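Local coordinates for putative thiosugar synthase (Amycolatopsis orientalis, PDB 4N6F), which probably makes a 2-thiosugar from a sugar phosphate held as a covalent lysine adduct, by chemistry related to that of thiazole synthase, at residues A[106-112]-A[136-142]; A[129-133]-A[152-158]; A[159-165]-A[189-195]. One frame throughout, in Å; residues are numbered along the deposited sequence.

How the contacts relate
All three contacts lie in one TIM barrel. Contacts 1 and 3 join neighbouring strands of its parallel sheet, and contact 2 joins two helices of the surrounding layer. The centres of contacts 1 and 3 are about 12 Å apart, and both touch the bound sugar phosphate. Contact 1 brings the lysine that is bonded to it, and contact 3 a glutamate that takes a bond from its hydroxyl O4. A salt bridge joins contacts 1 and 3, with Asp112 OD1 and Arg162 NH1 2.8 Å apart. Contact 2 lies about 10 Å from contact 1, centre to centre. There Leu132 CD1 packs against Leu109 CD2 at 3.6 Å, away from the ligand.

Contact 1: residues A[106-112]-A[136-142]; sequences IEILKLD and GMELLPF. With F6R (fructose -6-phosphate), chain F.
Strands 108-111 and 138-142 run parallel, 13° apart, as neighbours in the TIM barrel. Helix 122-134 makes the crossover of this beta-alpha-beta unit. The ladder starts with Glu138 N to Glu107 O at 2.8 Å. It continues through Leu109 N to Glu138 O, Leu140 N to Leu109 O and Leu111 N to Leu140 O. Phe142 N to Leu111 O is a weak last rung.

Leu109, Leu111, Leu139 and Pro141 face the helix layer. Leu109 and Leu139 lie side by side, with their CD2 methyls 3.8 Å apart, and both also touch Leu132 of helix 122-134. Ile108, Lys110 and Leu140 point to the other face, into the barrel. There Ile108 CG2 meets Leu140 CD1 at 3.8 Å.

Lys110 carries the ligand. Its chain runs out straight, with CG anti to the backbone N (chi1 173°), and turns only at the last torsion. NZ is covalently bonded to C1 of fructose-6-phosphate. Asp112 flanks this bond, with OD2 3.1 Å from the same C1. Its OD1 forms salt bridges with Arg162 and Arg114. Across the strands the Asp112 carboxylate stands nearly perpendicular to the Phe142 ring, 89° between planes. An asparagine here would probably lose the negative charge that Arg114 and Arg162 share, leaving Arg162 to pair with Glu194 alone and weakening the hold on Arg114. Asp112 OD1 lies 3.3 Å from Phe142 CB and 3.4 Å from Phe142 CD2.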
loop_
_atom_site.group_PDB
_atom_site.type_symbol
_atom_site.label_atom_id
_atom_site.label_comp_id
_atom_site.label_asym_id
_atom_site.label_seq_id
_atom_site.Cartn_x
_atom_site.Cartn_y
_atom_site.Cartn_z
ATOM N N ILE A 106 -13.650 -32.553 -2.757
ATOM C CA ILE A 106 -13.403 -31.121 -2.936
ATOM C C ILE A 106 -13.693 -30.752 -4.388
ATOM O O ILE A 106 -13.132 -31.345 -5.311
ATOM C CB ILE A 106 -11.956 -30.749 -2.567
ATOM C CG1 ILE A 106 -11.802 -30.760 -1.042
ATOM C CG2 ILE A 106 -11.584 -29.375 -3.109
ATOM C CD1 ILE A 106 -10.364 -30.718 -0.572
ATOM N N GLU A 107 -14.568 -29.769 -4.578
ATOM C CA GLU A 107 -15.005 -29.347 -5.913
ATOM C C GLU A 107 -14.481 -27.966 -6.325
ATOM O O GLU A 107 -14.678 -27.553 -7.459
ATOM C CB GLU A 107 -16.542 -29.393 -6.005
ATOM C CG GLU A 107 -17.083 -30.778 -6.379
ATOM C CD GLU A 107 -18.556 -30.984 -6.039
ATOM O OE1 GLU A 107 -18.970 -30.681 -4.895
ATOM O OE2 GLU A 107 -19.304 -31.474 -6.915
ATOM N N ILE A 108 -13.816 -27.252 -5.423
ATOM C CA ILE A 108 -13.233 -25.958 -5.765
ATOM C C ILE A 108 -11.750 -26.127 -6.064
ATOM O O ILE A 108 -11.010 -26.708 -5.256
ATOM C CB ILE A 108 -13.397 -24.939 -4.633
ATOM C CG1 ILE A 108 -14.863 -24.821 -4.230
ATOM C CG2 ILE A 108 -12.853 -23.577 -5.059
ATOM C CD1 ILE A 108 -15.047 -24.134 -2.896
ATOM N N LEU A 109 -11.318 -25.566 -7.191
ATOM C CA LEU A 109 -10.025 -25.874 -7.765
ATOM C C LEU A 109 -9.225 -24.660 -8.217
ATOM O O LEU A 109 -9.697 -23.839 -9.019
ATOM C CB LEU A 109 -10.217 -26.805 -8.964
ATOM C CG LEU A 109 -8.927 -27.337 -9.603
ATOM C CD1 LEU A 109 -8.292 -28.402 -8.709
ATOM C CD2 LEU A 109 -9.206 -27.900 -10.989
ATOM N N LYS A 110 -8.000 -24.572 -7.708
ATOM C CA LYS A 110 -7.000 -23.640 -8.205
ATOM C C LYS A 110 -6.430 -24.291 -9.433
ATOM O O LYS A 110 -5.683 -25.256 -9.343
ATOM C CB LYS A 110 -5.975 -23.363 -7.099
ATOM C CG LYS A 110 -4.772 -22.545 -7.510
ATOM C CD LYS A 110 -3.861 -22.307 -6.312
ATOM C CE LYS A 110 -2.629 -21.465 -6.646
ATOM N NZ LYS A 110 -1.616 -22.313 -7.297
ATOM N N LEU A 111 -6.836 -23.804 -10.599
ATOM C CA LEU A 111 -6.498 -24.448 -11.862
ATOM C C LEU A 111 -5.309 -23.763 -12.490
ATOM O O LEU A 111 -5.356 -22.560 -12.791
ATOM C CB LEU A 111 -7.690 -24.404 -12.813
ATOM C CG LEU A 111 -7.464 -24.939 -14.229
ATOM C CD1 LEU A 111 -7.117 -26.419 -14.214
ATOM C CD2 LEU A 111 -8.704 -24.681 -15.069
ATOM N N ASP A 112 -4.243 -24.536 -12.683
ATOM C CA ASP A 112 -3.009 -24.062 -13.283
ATOM C C ASP A 112 -2.606 -25.014 -14.415
ATOM O O ASP A 112 -2.507 -26.234 -14.211
ATOM C CB ASP A 112 -1.903 -24.008 -12.227
ATOM C CG ASP A 112 -2.046 -22.824 -11.290
ATOM O OD1 ASP A 112 -1.938 -21.683 -11.756
ATOM O OD2 ASP A 112 -2.245 -23.025 -10.072
ATOM N N GLY A 136 -19.159 -29.866 -13.435
ATOM C CA GLY A 136 -19.583 -29.123 -12.245
ATOM C C GLY A 136 -18.495 -28.735 -11.249
ATOM O O GLY A 136 -18.804 -28.387 -10.109
ATOM N N MET A 137 -17.230 -28.775 -11.653
ATOM C CA MET A 137 -16.169 -28.244 -10.795
ATOM C C MET A 137 -16.210 -26.711 -10.773
ATOM O O MET A 137 -16.575 -26.066 -11.762
ATOM C CB MET A 137 -14.795 -28.727 -11.244
ATOM C CG MET A 137 -14.579 -30.216 -11.043
ATOM S SD MET A 137 -12.873 -30.625 -10.636
ATOM C CE MET A 137 -12.879 -30.303 -8.877
ATOM N N GLU A 138 -15.830 -26.141 -9.638
ATOM C CA GLU A 138 -15.767 -24.694 -9.474
ATOM C C GLU A 138 -14.315 -24.273 -9.616
ATOM O O GLU A 138 -13.451 -24.806 -8.928
ATOM C CB GLU A 138 -16.338 -24.298 -8.118
ATOM C CG GLU A 138 -17.846 -24.541 -7.983
ATOM C CD GLU A 138 -18.718 -23.454 -8.620
ATOM O OE1 GLU A 138 -19.951 -23.653 -8.664
ATOM O OE2 GLU A 138 -18.203 -22.390 -9.058
ATOM N N LEU A 139 -14.041 -23.317 -10.507
ATOM C CA LEU A 139 -12.680 -23.072 -10.974
ATOM C C LEU A 139 -12.179 -21.667 -10.747
ATOM O O LEU A 139 -12.906 -20.700 -10.957
ATOM C CB LEU A 139 -12.562 -23.381 -12.469
ATOM C CG LEU A 139 -12.989 -24.779 -12.902
ATOM C CD1 LEU A 139 -12.843 -24.883 -14.406
ATOM C CD2 LEU A 139 -12.165 -25.860 -12.218
ATOM N N LEU A 140 -10.913 -21.588 -10.336
ATOM C CA LEU A 140 -10.146 -20.363 -10.273
ATOM C C LEU A 140 -8.890 -20.558 -11.133
ATOM O O LEU A 140 -7.830 -20.965 -10.627
ATOM C CB LEU A 140 -9.777 -20.030 -8.825
ATOM C CG LEU A 140 -10.925 -19.614 -7.892
ATOM C CD1 LEU A 140 -11.624 -20.803 -7.270
ATOM C CD2 LEU A 140 -10.405 -18.720 -6.779
ATOM N N PRO A 141 -9.012 -20.282 -12.446
ATOM C CA PRO A 141 -7.893 -20.404 -13.371
ATOM C C PRO A 141 -6.936 -19.217 -13.340
ATOM O O PRO A 141 -7.318 -18.113 -12.959
ATOM C CB PRO A 141 -8.570 -20.532 -14.741
ATOM C CG PRO A 141 -9.924 -19.934 -14.578
ATOM C CD PRO A 141 -10.284 -19.976 -13.135
ATOM N N PHE A 142 -5.699 -19.472 -13.754
ATOM C CA PHE A 142 -4.629 -18.480 -13.803
ATOM C C PHE A 142 -4.353 -18.196 -15.274
ATOM O O PHE A 142 -4.163 -19.133 -16.063
ATOM C CB PHE A 142 -3.388 -19.071 -13.124
ATOM C CG PHE A 142 -2.285 -18.082 -12.825
ATOM C CD1 PHE A 142 -2.533 -16.736 -12.626
ATOM C CD2 PHE A 142 -0.989 -18.538 -12.673
ATOM C CE1 PHE A 142 -1.498 -15.858 -12.330
ATOM C CE2 PHE A 142 0.055 -17.666 -12.382
ATOM C CZ PHE A 142 -0.200 -16.323 -12.207
HETATM C C1 F6R F . -0.512 -21.566 -7.957
HETATM C C2 F6R F . 0.563 -21.199 -6.974
HETATM C C3 F6R F . 1.883 -20.603 -7.401
HETATM C C4 F6R F . 1.653 -19.129 -7.740
HETATM C C5 F6R F . 2.971 -18.352 -7.797
HETATM C C6 F6R F . 2.741 -16.868 -7.587
HETATM O O2 F6R F . 0.358 -21.331 -5.765
HETATM O O3 F6R F . 2.501 -21.271 -8.507
HETATM O O4 F6R F . 1.002 -19.030 -9.017
HETATM O O5 F6R F . 3.889 -18.805 -6.805
HETATM O O6 F6R F . 3.971 -16.190 -7.812
HETATM P P F6R F . 4.919 -15.678 -6.637
HETATM O O1P F6R F . 5.581 -16.935 -6.157
HETATM O O2P F6R F . 4.035 -15.034 -5.603
HETATM O O3P F6R F . 5.772 -14.678 -7.364
#

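Contact 2: residues A[129-133]-A[152-158]; sequences ARELR and ALEEAGC
Arg133 leans from helix 122-134 onto the end of helix 147-156. Its CB lies 3.7 Å from Ala156 O, and CG is nearer to the same oxygen. The chain then bends twice, at chi2 -63° and chi3 -57°, which brings CD and NE back over the end of the neighbouring helix. Arg133 NE donates to Ala156 O at 2.9 Å, and this oxygen lies at the edge of the guanidinium, near its plane. Gly157 O sits over one face instead, 3.4 Å above the plane. At the tip, NH1 donates to a water that in turn donates to Ala156 O. NH2 donates a hydrogen bond to Met137 O, just before strand 138-143.

Ala156 O thus receives both a direct and a water-borne bond. The two helices are successive members of the outer layer of the TIM barrel and run parallel, their axes 10.1 Å apart. Gly157, with positive phi, ends the second helix in a Schellman motif: Gly157 N bonds to Glu154 O and Cys158 N to Leu153 O.

Nearer the sheet the contact is apolar. Ala129 CB is pressed against Leu153 CD2 at 3.5 Å, tighter than usual, and also meets Cys158 SG. On the outer side Arg130, extended from CG to NE, reaches toward Ala152. Its NE donates to a second water, which donates to Ala152 O, and its NH2 lies 3.9 Å from Ala152 CB.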
loop_
_atom_site.group_PDB
_atom_site.type_symbol
_atom_site.label_atom_id
_atom_site.label_comp_id
_atom_site.label_asym_id
_atom_site.label_seq_id
_atom_site.Cartn_x
_atom_site.Cartn_y
_atom_site.Cartn_z
ATOM N N ALA A 129 -10.564 -25.661 -18.512
ATOM C CA ALA A 129 -11.669 -25.061 -17.755
ATOM C C ALA A 129 -13.019 -25.559 -18.245
ATOM O O ALA A 129 -13.847 -26.002 -17.451
ATOM C CB ALA A 129 -11.599 -23.539 -17.816
ATOM N N ARG A 130 -13.240 -25.508 -19.556
ATOM C CA ARG A 130 -14.505 -25.995 -20.148
ATOM C C ARG A 130 -14.778 -27.460 -19.825
ATOM O O ARG A 130 -15.901 -27.836 -19.495
ATOM C CB ARG A 130 -14.497 -25.799 -21.666
ATOM C CG ARG A 130 -14.697 -24.356 -22.090
ATOM C CD ARG A 130 -14.450 -24.169 -23.578
ATOM N NE ARG A 130 -14.713 -22.789 -23.986
ATOM C CZ ARG A 130 -14.224 -22.198 -25.077
ATOM N NH1 ARG A 130 -13.423 -22.851 -25.918
ATOM N NH2 ARG A 130 -14.542 -20.934 -25.331
ATOM N N GLU A 131 -13.746 -28.289 -19.898
ATOM C CA GLU A 131 -13.917 -29.711 -19.595
ATOM C C GLU A 131 -14.270 -29.922 -18.121
ATOM O O GLU A 131 -15.166 -30.705 -17.799
ATOM C CB GLU A 131 -12.656 -30.482 -19.962
ATOM C CG GLU A 131 -12.878 -31.963 -20.184
ATOM C CD GLU A 131 -11.643 -32.641 -20.751
ATOM O OE1 GLU A 131 -11.185 -33.626 -20.134
ATOM O OE2 GLU A 131 -11.123 -32.175 -21.795
ATOM N N LEU A 132 -13.581 -29.217 -17.223
ATOM C CA LEU A 132 -13.892 -29.334 -15.788
ATOM C C LEU A 132 -15.225 -28.704 -15.407
ATOM O O LEU A 132 -15.899 -29.199 -14.508
ATOM C CB LEU A 132 -12.755 -28.779 -14.936
ATOM C CG LEU A 132 -11.484 -29.638 -14.996
ATOM C CD1 LEU A 132 -10.333 -28.986 -14.255
ATOM C CD2 LEU A 132 -11.727 -31.039 -14.451
ATOM N N ARG A 133 -15.617 -27.633 -16.101
ATOM C CA ARG A 133 -16.928 -26.997 -15.872
ATOM C C ARG A 133 -18.087 -27.905 -16.268
ATOM O O ARG A 133 -19.135 -27.892 -15.611
ATOM C CB ARG A 133 -17.042 -25.662 -16.625
ATOM C CG ARG A 133 -16.318 -24.492 -15.957
ATOM C CD ARG A 133 -16.889 -24.169 -14.588
ATOM N NE ARG A 133 -18.314 -23.866 -14.664
ATOM C CZ ARG A 133 -19.208 -24.065 -13.694
ATOM N NH1 ARG A 133 -20.483 -23.739 -13.895
ATOM N NH2 ARG A 133 -18.853 -24.596 -12.530
ATOM N N ALA A 152 -13.942 -15.811 -22.277
ATOM C CA ALA A 152 -14.275 -17.217 -22.459
ATOM C C ALA A 152 -14.384 -17.898 -21.091
ATOM O O ALA A 152 -15.247 -18.752 -20.879
ATOM C CB ALA A 152 -13.219 -17.901 -23.317
ATOM N N LEU A 153 -13.513 -17.515 -20.157
ATOM C CA LEU A 153 -13.532 -18.122 -18.820
ATOM C C LEU A 153 -14.748 -17.698 -18.011
ATOM O O LEU A 153 -15.335 -18.511 -17.296
ATOM C CB LEU A 153 -12.219 -17.863 -18.066
ATOM C CG LEU A 153 -11.046 -18.651 -18.657
ATOM C CD1 LEU A 153 -9.733 -18.208 -18.037
ATOM C CD2 LEU A 153 -11.222 -20.161 -18.525
ATOM N N GLU A 154 -15.157 -16.442 -18.146
ATOM C CA GLU A 154 -16.398 -16.004 -17.517
ATOM C C GLU A 154 -17.593 -16.735 -18.125
ATOM O O GLU A 154 -18.469 -17.196 -17.412
ATOM C CB GLU A 154 -16.589 -14.486 -17.621
ATOM C CG GLU A 154 -17.958 -14.033 -17.113
ATOM C CD GLU A 154 -18.104 -12.524 -16.949
ATOM O OE1 GLU A 154 -17.247 -11.751 -17.437
ATOM O OE2 GLU A 154 -19.094 -12.106 -16.313
ATOM N N GLU A 155 -17.631 -16.847 -19.444
ATOM C CA GLU A 155 -18.735 -17.546 -20.100
ATOM C C GLU A 155 -18.835 -19.005 -19.664
ATOM O O GLU A 155 -19.936 -19.513 -19.435
ATOM C CB GLU A 155 -18.600 -17.465 -21.623
ATOM C CG GLU A 155 -19.809 -18.011 -22.371
ATOM C CD GLU A 155 -19.681 -17.873 -23.876
ATOM O OE1 GLU A 155 -18.748 -18.467 -24.457
ATOM O OE2 GLU A 155 -20.519 -17.169 -24.476
ATOM N N ALA A 156 -17.690 -19.672 -19.535
ATOM C CA ALA A 156 -17.660 -21.059 -19.034
ATOM C C ALA A 156 -18.143 -21.197 -17.588
ATOM O O ALA A 156 -18.486 -22.289 -17.149
ATOM C CB ALA A 156 -16.262 -21.649 -19.177
ATOM N N GLY A 157 -18.182 -20.087 -16.857
ATOM C CA GLY A 157 -18.758 -20.058 -15.515
ATOM C C GLY A 157 -17.716 -20.224 -14.424
ATOM O O GLY A 157 -18.024 -20.707 -13.346
ATOM N N CYS A 158 -16.477 -19.812 -14.697
ATOM C CA CYS A 158 -15.445 -19.809 -13.671
ATOM C C CYS A 158 -15.845 -18.894 -12.506
ATOM O O CYS A 158 -16.540 -17.898 -12.704
ATOM C CB CYS A 158 -14.098 -19.441 -14.280
ATOM S SG CYS A 158 -13.495 -20.746 -15.409
HETATM O O HOH W 1 -16.159 -20.457 -22.880
HETATM O O HOH W 2 -21.386 -23.045 -16.596
#

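Contact 3: residues A[159-165]-A[189-195]; sequences AALRVMA and IPVVVEG. With F6R (fructose -6-phosphate), chain F.
Glu194 OE1 is gripped by two donors. Fructose-6-phosphate O4 donates to Glu194 OE1 at 2.5 Å. Arg162 NH1 donates to Glu194 OE1 at 2.8 Å. On the other oxygen, Arg162 NE donates to Glu194 OE2 at 2.6 Å. The arginine therefore meets the carboxylate side-on, with NE and NH1 each on its own oxygen. Both come to the syn side, tilted out of the carboxylate plane, and the two flat groups are turned 33° against each other. Glu194 reaches this place as a fully extended chain, with CG anti to the backbone N (chi1 178°). Arg162 instead bends at chi2 and chi3, which turns its guanidinium toward the acid.

The pair rises from strands 161-164 and 191-194, which run parallel in the TIM barrel sheet. Helix 177-186 connects them. Leu161 N to Pro190 O, Val192 N to Leu161 O and Val163 N to Val192 O are rungs of the ladder. Toward the helices, Val163 CG2 packs on Val191 CG1 at 3.8 Å, and both valines touch helix 177-186. On the barrel side Arg162 CG lies alongside Val192 CB.

Arg162 is held from strand 138-143 as well, where NH2 donates to Leu140 O. This network fixes the rotation of the guanidinium. It is likely to keep the Glu194 carboxylate turned to receive the sugar hydroxyl O4.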
loop_
_atom_site.group_PDB
_atom_site.type_symbol
_atom_site.label_atom_id
_atom_site.label_comp_id
_atom_site.label_asym_id
_atom_site.label_seq_id
_atom_site.Cartn_x
_atom_site.Cartn_y
_atom_site.Cartn_z
ATOM N N ALA A 159 -15.442 -19.266 -11.288
ATOM C CA ALA A 159 -15.838 -18.538 -10.083
ATOM C C ALA A 159 -15.088 -17.213 -9.952
ATOM O O ALA A 159 -15.660 -16.197 -9.571
ATOM C CB ALA A 159 -15.600 -19.399 -8.848
ATOM N N ALA A 160 -13.800 -17.244 -10.264
ATOM C CA ALA A 160 -12.927 -16.085 -10.153
ATOM C C ALA A 160 -11.750 -16.307 -11.093
ATOM O O ALA A 160 -11.496 -17.438 -11.519
ATOM C CB ALA A 160 -12.431 -15.920 -8.726
ATOM N N LEU A 161 -11.056 -15.223 -11.419
ATOM C CA LEU A 161 -9.930 -15.244 -12.345
ATOM C C LEU A 161 -8.679 -14.811 -11.637
ATOM O O LEU A 161 -8.644 -13.736 -11.058
ATOM C CB LEU A 161 -10.153 -14.235 -13.472
ATOM C CG LEU A 161 -10.404 -14.733 -14.875
ATOM C CD1 LEU A 161 -10.365 -13.542 -15.819
ATOM C CD2 LEU A 161 -9.357 -15.768 -15.277
ATOM N N ARG A 162 -7.647 -15.628 -11.700
ATOM C CA ARG A 162 -6.333 -15.206 -11.248
ATOM C C ARG A 162 -5.597 -14.690 -12.479
ATOM O O ARG A 162 -5.571 -15.357 -13.524
ATOM C CB ARG A 162 -5.592 -16.360 -10.571
ATOM C CG ARG A 162 -6.295 -16.887 -9.318
ATOM C CD ARG A 162 -6.104 -18.391 -9.119
ATOM N NE ARG A 162 -4.687 -18.740 -9.138
ATOM C CZ ARG A 162 -4.156 -19.809 -9.740
ATOM N NH1 ARG A 162 -2.839 -19.981 -9.704
ATOM N NH2 ARG A 162 -4.904 -20.694 -10.382
ATOM N N VAL A 163 -5.029 -13.491 -12.361
ATOM C CA VAL A 163 -4.424 -12.791 -13.496
ATOM C C VAL A 163 -2.969 -12.438 -13.165
ATOM O O VAL A 163 -2.685 -11.911 -12.096
ATOM C CB VAL A 163 -5.237 -11.516 -13.835
ATOM C CG1 VAL A 163 -4.557 -10.699 -14.915
ATOM C CG2 VAL A 163 -6.642 -11.898 -14.285
ATOM N N MET A 164 -2.051 -12.742 -14.081
ATOM C CA MET A 164 -0.624 -12.614 -13.806
ATOM C C MET A 164 -0.201 -11.162 -13.820
ATOM O O MET A 164 -0.453 -10.453 -14.784
ATOM C CB MET A 164 0.211 -13.408 -14.807
ATOM C CG MET A 164 1.717 -13.189 -14.675
ATOM S SD MET A 164 2.719 -14.428 -15.529
ATOM C CE MET A 164 3.106 -15.526 -14.180
ATOM N N ALA A 165 0.426 -10.732 -12.730
ATOM C CA ALA A 165 0.958 -9.383 -12.604
ATOM C C ALA A 165 2.342 -9.268 -13.247
ATOM O O ALA A 165 2.615 -8.326 -13.975
ATOM C CB ALA A 165 1.032 -8.996 -11.130
ATOM N N ILE A 189 -16.608 -11.504 -13.098
ATOM C CA ILE A 189 -16.215 -12.339 -11.962
ATOM C C ILE A 189 -15.043 -11.691 -11.235
ATOM O O ILE A 189 -14.278 -10.942 -11.840
ATOM C CB ILE A 189 -15.904 -13.786 -12.373
ATOM C CG1 ILE A 189 -14.901 -13.846 -13.511
ATOM C CG2 ILE A 189 -17.194 -14.490 -12.786
ATOM C CD1 ILE A 189 -14.372 -15.241 -13.759
ATOM N N PRO A 190 -14.902 -11.969 -9.934
ATOM C CA PRO A 190 -13.796 -11.382 -9.195
ATOM C C PRO A 190 -12.423 -11.751 -9.778
ATOM O O PRO A 190 -12.234 -12.871 -10.256
ATOM C CB PRO A 190 -13.956 -11.978 -7.794
ATOM C CG PRO A 190 -15.392 -12.329 -7.691
ATOM C CD PRO A 190 -15.764 -12.786 -9.065
ATOM N N VAL A 191 -11.501 -10.792 -9.731
ATOM C CA VAL A 191 -10.137 -10.961 -10.193
ATOM C C VAL A 191 -9.172 -10.972 -8.998
ATOM O O VAL A 191 -9.238 -10.107 -8.110
ATOM C CB VAL A 191 -9.749 -9.852 -11.204
ATOM C CG1 VAL A 191 -8.254 -9.840 -11.487
ATOM C CG2 VAL A 191 -10.509 -10.042 -12.506
ATOM N N VAL A 192 -8.316 -11.991 -8.980
ATOM C CA VAL A 192 -7.233 -12.140 -8.017
ATOM C C VAL A 192 -5.931 -11.847 -8.765
ATOM O O VAL A 192 -5.623 -12.500 -9.771
ATOM C CB VAL A 192 -7.166 -13.582 -7.440
ATOM C CG1 VAL A 192 -5.988 -13.746 -6.486
ATOM C CG2 VAL A 192 -8.463 -13.965 -6.732
ATOM N N VAL A 193 -5.175 -10.863 -8.296
ATOM C CA VAL A 193 -3.870 -10.560 -8.893
ATOM C C VAL A 193 -2.812 -11.499 -8.297
ATOM O O VAL A 193 -2.780 -11.733 -7.085
ATOM C CB VAL A 193 -3.484 -9.073 -8.712
ATOM C CG1 VAL A 193 -2.059 -8.804 -9.172
ATOM C CG2 VAL A 193 -4.439 -8.201 -9.511
ATOM N N GLU A 194 -1.962 -12.053 -9.163
ATOM C CA GLU A 194 -1.053 -13.121 -8.764
ATOM C C GLU A 194 0.170 -13.182 -9.676
ATOM O O GLU A 194 0.079 -12.934 -10.880
ATOM C CB GLU A 194 -1.808 -14.454 -8.789
ATOM C CG GLU A 194 -0.990 -15.699 -8.448
ATOM C CD GLU A 194 -1.843 -16.957 -8.399
ATOM O OE1 GLU A 194 -1.274 -18.076 -8.459
ATOM O OE2 GLU A 194 -3.097 -16.838 -8.317
ATOM N N GLY A 195 1.314 -13.526 -9.088
ATOM C CA GLY A 195 2.545 -13.712 -9.837
ATOM C C GLY A 195 3.447 -12.498 -9.764
ATOM O O GLY A 195 3.104 -11.415 -10.248
HETATM C C1 F6R F . -0.512 -21.566 -7.957
HETATM C C2 F6R F . 0.563 -21.199 -6.974
HETATM C C3 F6R F . 1.883 -20.603 -7.401
HETATM C C4 F6R F . 1.653 -19.129 -7.740
HETATM C C5 F6R F . 2.971 -18.352 -7.797
HETATM C C6 F6R F . 2.741 -16.868 -7.587
HETATM O O2 F6R F . 0.358 -21.331 -5.765
HETATM O O3 F6R F . 2.501 -21.271 -8.507
HETATM O O4 F6R F . 1.002 -19.030 -9.017
HETATM O O5 F6R F . 3.889 -18.805 -6.805
HETATM O O6 F6R F . 3.971 -16.190 -7.812
HETATM P P F6R F . 4.919 -15.678 -6.637
HETATM O O1P F6R F . 5.581 -16.935 -6.157
HETATM O O2P F6R F . 4.035 -15.034 -5.603
HETATM O O3P F6R F . 5.772 -14.678 -7.364
#